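Local coordinates for protein thioesterase (Streptomyces coelicolor, PDB 3QMW) that probably hydrolyses thioester-bound intermediates as an alpha/beta-hydrolase thioesterase of the prodiginine biosynthetic pathway, at residues L33-Y38 against S44-W49; G40-A45 against P65-R70. All blocks are in the same frame, centred on the assembly; numbering follows the deposited sequence.

Contact 1. Residues L33-Y38 against S44-W49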
# COMPACT_ATOMS: atom_id res chain seq x y z
N LEU D 33 6.83 9.38 -9.96
CA LEU D 33 5.68 10.04 -9.32
C LEU D 33 6.07 11.42 -8.79
O LEU D 33 6.84 11.54 -7.83
CB LEU D 33 5.11 9.19 -8.19
CG LEU D 33 3.83 9.74 -7.54
CD1 LEU D 33 2.67 9.67 -8.51
CD2 LEU D 33 3.52 8.97 -6.27
N VAL D 34 5.50 12.44 -9.43
CA VAL D 34 5.83 13.83 -9.19
C VAL D 34 4.85 14.40 -8.16
O VAL D 34 3.66 14.57 -8.43
CB VAL D 34 5.78 14.63 -10.52
CG1 VAL D 34 6.11 16.09 -10.30
CG2 VAL D 34 6.74 14.01 -11.54
N CYS D 35 5.39 14.72 -6.99
CA CYS D 35 4.57 14.99 -5.82
C CYS D 35 4.63 16.46 -5.39
O CYS D 35 5.71 17.01 -5.21
CB CYS D 35 5.05 14.10 -4.67
SG CYS D 35 5.17 12.32 -5.05
N PHE D 36 3.46 17.07 -5.21
CA PHE D 36 3.34 18.48 -4.85
C PHE D 36 2.82 18.66 -3.44
O PHE D 36 1.78 18.09 -3.09
CB PHE D 36 2.42 19.18 -5.83
CG PHE D 36 2.97 19.24 -7.21
CD1 PHE D 36 2.40 18.52 -8.25
CD2 PHE D 36 4.11 20.01 -7.47
CE1 PHE D 36 2.93 18.58 -9.53
CE2 PHE D 36 4.65 20.08 -8.75
CZ PHE D 36 4.06 19.36 -9.79
N PRO D 37 3.52 19.48 -2.63
CA PRO D 37 3.12 19.64 -1.24
C PRO D 37 1.96 20.59 -1.04
O PRO D 37 1.46 21.19 -1.98
CB PRO D 37 4.38 20.22 -0.57
CG PRO D 37 5.48 20.04 -1.55
CD PRO D 37 4.82 20.13 -2.88
N TYR D 38 1.54 20.71 0.21
CA TYR D 38 0.45 21.59 0.55
C TYR D 38 1.01 22.99 0.73
O TYR D 38 2.24 23.19 0.71
CB TYR D 38 -0.29 21.11 1.82
CG TYR D 38 0.60 20.64 2.94
CD1 TYR D 38 0.79 19.28 3.18
CD2 TYR D 38 1.26 21.54 3.76
CE1 TYR D 38 1.62 18.83 4.22
CE2 TYR D 38 2.08 21.10 4.79
CZ TYR D 38 2.26 19.74 5.01
OH TYR D 38 3.08 19.30 6.02
N SER D 44 9.62 17.34 2.65
CA SER D 44 9.60 16.42 3.79
C SER D 44 8.21 15.77 4.00
O SER D 44 8.12 14.67 4.54
CB SER D 44 10.06 17.15 5.06
OG SER D 44 9.23 18.26 5.33
N ALA D 45 7.14 16.42 3.55
CA ALA D 45 5.79 15.81 3.61
C ALA D 45 5.74 14.43 2.91
O ALA D 45 4.86 13.61 3.20
CB ALA D 45 4.76 16.74 3.00
N PHE D 46 6.67 14.19 1.99
CA PHE D 46 6.79 12.92 1.29
C PHE D 46 8.01 12.15 1.74
O PHE D 46 8.64 11.46 0.93
CB PHE D 46 6.91 13.17 -0.21
CG PHE D 46 5.82 14.01 -0.76
CD1 PHE D 46 4.52 13.52 -0.80
CD2 PHE D 46 6.08 15.28 -1.24
CE1 PHE D 46 3.50 14.28 -1.30
CE2 PHE D 46 5.07 16.04 -1.74
CZ PHE D 46 3.77 15.55 -1.78
N ARG D 47 8.35 12.27 3.02
CA ARG D 47 9.40 11.46 3.62
C ARG D 47 8.81 10.07 3.88
O ARG D 47 7.72 9.95 4.43
CB ARG D 47 9.88 12.08 4.93
CG ARG D 47 11.27 11.68 5.38
CD ARG D 47 11.68 12.39 6.69
NE ARG D 47 11.02 11.85 7.89
CZ ARG D 47 9.84 12.26 8.40
NH1 ARG D 47 9.12 13.22 7.82
NH2 ARG D 47 9.37 11.69 9.51
N GLY D 48 9.52 9.04 3.45
CA GLY D 48 9.11 7.68 3.68
C GLY D 48 8.34 7.07 2.53
O GLY D 48 8.19 5.86 2.48
N TRP D 49 7.86 7.89 1.61
CA TRP D 49 7.03 7.41 0.51
C TRP D 49 7.74 6.42 -0.39
O TRP D 49 7.13 5.44 -0.81
CB TRP D 49 6.51 8.57 -0.34
CG TRP D 49 5.34 9.26 0.24
CD1 TRP D 49 5.13 9.55 1.55
CD2 TRP D 49 4.22 9.77 -0.47
NE1 TRP D 49 3.93 10.20 1.70
CE2 TRP D 49 3.35 10.35 0.47
CE3 TRP D 49 3.86 9.80 -1.83
CZ2 TRP D 49 2.13 10.94 0.12
CZ3 TRP D 49 2.65 10.38 -2.18
CH2 TRP D 49 1.80 10.95 -1.21
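Cys35 is the bump and the flat face of Phe46 is what it presses on: CB of Cys35 sits 3.5 Å from the centroid of the Phe46 ring, only 12° off the ring normal, a CH-pi contact. In this alpha/beta-hydrolase fold the strand 31-36, an inner strand of the parallel sheet, runs out at Pro37, and the loop that follows turns back to lay 44-49 over one side of the strand. Leu33 and Cys35 both point toward that loop, while Phe36 points away from it and touches what is probably the nucleophile elbow (Gly103, Ser105, Gly107).

With SG anti to the carbonyl carbon (chi1 -52°) the Cys35 thiol stays over the same ring in a sulfur-aromatic contact, SG to centroid 4.5 Å, and CB and SG together cover one face of Phe46. The sulfur also makes an oblique sulfur-aromatic contact with Trp49, SG lying 4.3 Å from its CZ3. Trp49 in turn receives CD1 of Phe46 over one of its faces, and Leu33 comes in at the indole edge, CD2 to CZ3 4.4 Å. Leu251, Leu252 and Leu255 of helix 246-258 pack against the indole, and Phe102 meets it as well.

Further along, the rim of Phe46 fits against the bend where the strand gives way to Pro37. The Pro37 ring crosses the phenyl at about a right angle, its CG 4.0 Å from CE2 of Phe46. Ala45 provides a smaller knob, its methyl CB 4.0 Å from CE1 of Tyr38, whose ring also meets Phe240 edge-to-face. No hydrogen bond joins the two segments; at the phenyl rim, CZ of Phe46 lies 3.5 Å from the carbonyl O of Phe36, near the ring plane.

Contact 2. Residues G40-A45 against P65-R70; sequences GGTVSA and PGRGLR
Arg67 reaches across to the backbone of Gly41 and makes the hydrogen bond of this contact: NH2 to Gly41 O is 2.8 Å, with an N-H...O angle of 166°. The acceptor lies almost exactly in the guanidinium plane, and the donor lies in the carbonyl plane. Next to it the arginine's aliphatic part runs past Thr42, CD of Arg67 4.0 Å from the methyl CG2. A bend at chi3 (77°) turns the guanidinium from that methyl toward the carbonyl.

Both segments lie in loops that leave neighbouring parallel strands of the alpha/beta-hydrolase sheet: 40-45 follows strand 31-36, and the loop holding 65-70 follows strand 57-61. Within 65-70, Gly66 and Arg67 pair with the single residue Arg70 as a G1 beta bulge, which sets the backbone from which Arg67 extends; Arg70 N bonds to Arg67 O at 2.8 Å. Within 40-45, Ser44 OG gives its proton to Thr42 OG1 at 2.8 Å.

Outward again, Asp184 of helix 178-189 ties the two loops together, its OD2 forming a salt bridge with Arg67 NH2 and accepting a hydrogen bond from Gly40 N. Arg70 makes a cation-pi contact with Trp11 of the second subunit.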
# COMPACT_ATOMS: atom_id res chain seq x y z
N GLY D 40 2.51 25.94 2.21
CA GLY D 40 3.47 26.17 3.30
C GLY D 40 4.36 24.96 3.53
O GLY D 40 5.16 24.92 4.47
N GLY D 41 4.22 23.97 2.64
CA GLY D 41 4.84 22.68 2.81
C GLY D 41 6.14 22.59 2.07
O GLY D 41 6.51 23.48 1.32
N THR D 42 6.83 21.49 2.30
CA THR D 42 8.13 21.25 1.70
C THR D 42 8.15 19.80 1.24
O THR D 42 7.14 19.12 1.33
CB THR D 42 9.25 21.53 2.73
OG1 THR D 42 9.27 20.51 3.74
CG2 THR D 42 9.02 22.89 3.39
N VAL D 43 9.28 19.34 0.74
CA VAL D 43 9.43 17.97 0.27
C VAL D 43 9.43 16.92 1.41
O VAL D 43 9.28 15.73 1.15
CB VAL D 43 10.72 17.80 -0.54
CG1 VAL D 43 10.60 18.50 -1.87
CG2 VAL D 43 11.93 18.30 0.24
N SER D 44 9.62 17.34 2.65
CA SER D 44 9.60 16.42 3.79
C SER D 44 8.21 15.77 4.00
O SER D 44 8.12 14.67 4.54
CB SER D 44 10.06 17.15 5.06
OG SER D 44 9.23 18.26 5.33
N ALA D 45 7.14 16.42 3.55
CA ALA D 45 5.79 15.81 3.61
C ALA D 45 5.74 14.43 2.91
O ALA D 45 4.86 13.61 3.20
CB ALA D 45 4.76 16.74 3.00
N PRO D 65 10.34 27.21 -4.75
CA PRO D 65 11.32 28.17 -4.26
C PRO D 65 10.77 28.90 -3.04
O PRO D 65 9.59 29.22 -3.01
CB PRO D 65 11.50 29.12 -5.43
CG PRO D 65 10.18 29.11 -6.11
CD PRO D 65 9.61 27.73 -5.92
N GLY D 66 11.65 29.15 -2.07
CA GLY D 66 11.29 29.85 -0.83
C GLY D 66 11.35 28.97 0.41
O GLY D 66 10.83 29.34 1.46
N ARG D 67 11.99 27.80 0.30
CA ARG D 67 12.01 26.85 1.40
C ARG D 67 13.11 25.85 1.18
O ARG D 67 13.65 25.75 0.09
CB ARG D 67 10.67 26.11 1.48
CG ARG D 67 10.40 25.16 0.31
CD ARG D 67 8.92 25.06 0.04
NE ARG D 67 8.40 26.23 -0.66
CZ ARG D 67 7.10 26.53 -0.77
NH1 ARG D 67 6.73 27.63 -1.43
NH2 ARG D 67 6.17 25.75 -0.21
N GLY D 68 13.44 25.11 2.23
CA GLY D 68 14.57 24.18 2.19
C GLY D 68 15.85 24.91 1.79
O GLY D 68 16.14 25.99 2.31
N LEU D 69 16.58 24.34 0.85
CA LEU D 69 17.82 24.94 0.36
C LEU D 69 17.53 26.06 -0.64
O LEU D 69 18.44 26.55 -1.32
CB LEU D 69 18.70 23.86 -0.29
CG LEU D 69 19.16 22.72 0.62
CD1 LEU D 69 19.89 21.67 -0.21
CD2 LEU D 69 20.03 23.24 1.75
N ARG D 70 16.27 26.47 -0.73
CA ARG D 70 15.85 27.53 -1.62
C ARG D 70 15.17 28.60 -0.80
O ARG D 70 14.22 29.25 -1.25
CB ARG D 70 14.87 26.98 -2.65
CG ARG D 70 15.30 25.69 -3.30
CD ARG D 70 14.31 25.29 -4.35
NE ARG D 70 14.29 26.26 -5.44
CZ ARG D 70 13.46 26.21 -6.48
NH1 ARG D 70 13.53 27.15 -7.41
NH2 ARG D 70 12.58 25.23 -6.59

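The loop leaving strand 31-36 serves both contacts: its later part, 44-49, folds back on its own strand in contact 1, and its earlier part, 40-45, meets the loop after strand 57-61 in contact 2. The ranges overlap at Ser44 and Ala45, of which Ala45 touches its partner segment in contact 1 alone; the contacts meet where Pro37 CG lies 3.5 Å from Thr42 O. Contact 1 is deeper, its centre about 7 Å from the centre of the chain, against about 13 Å for the centre of contact 2. Aromatic faces, sulfur and methyl groups fill the buried one; the partly buried one sets a guanidinium on a backbone carbonyl, near an acidic helix residue and the second subunit.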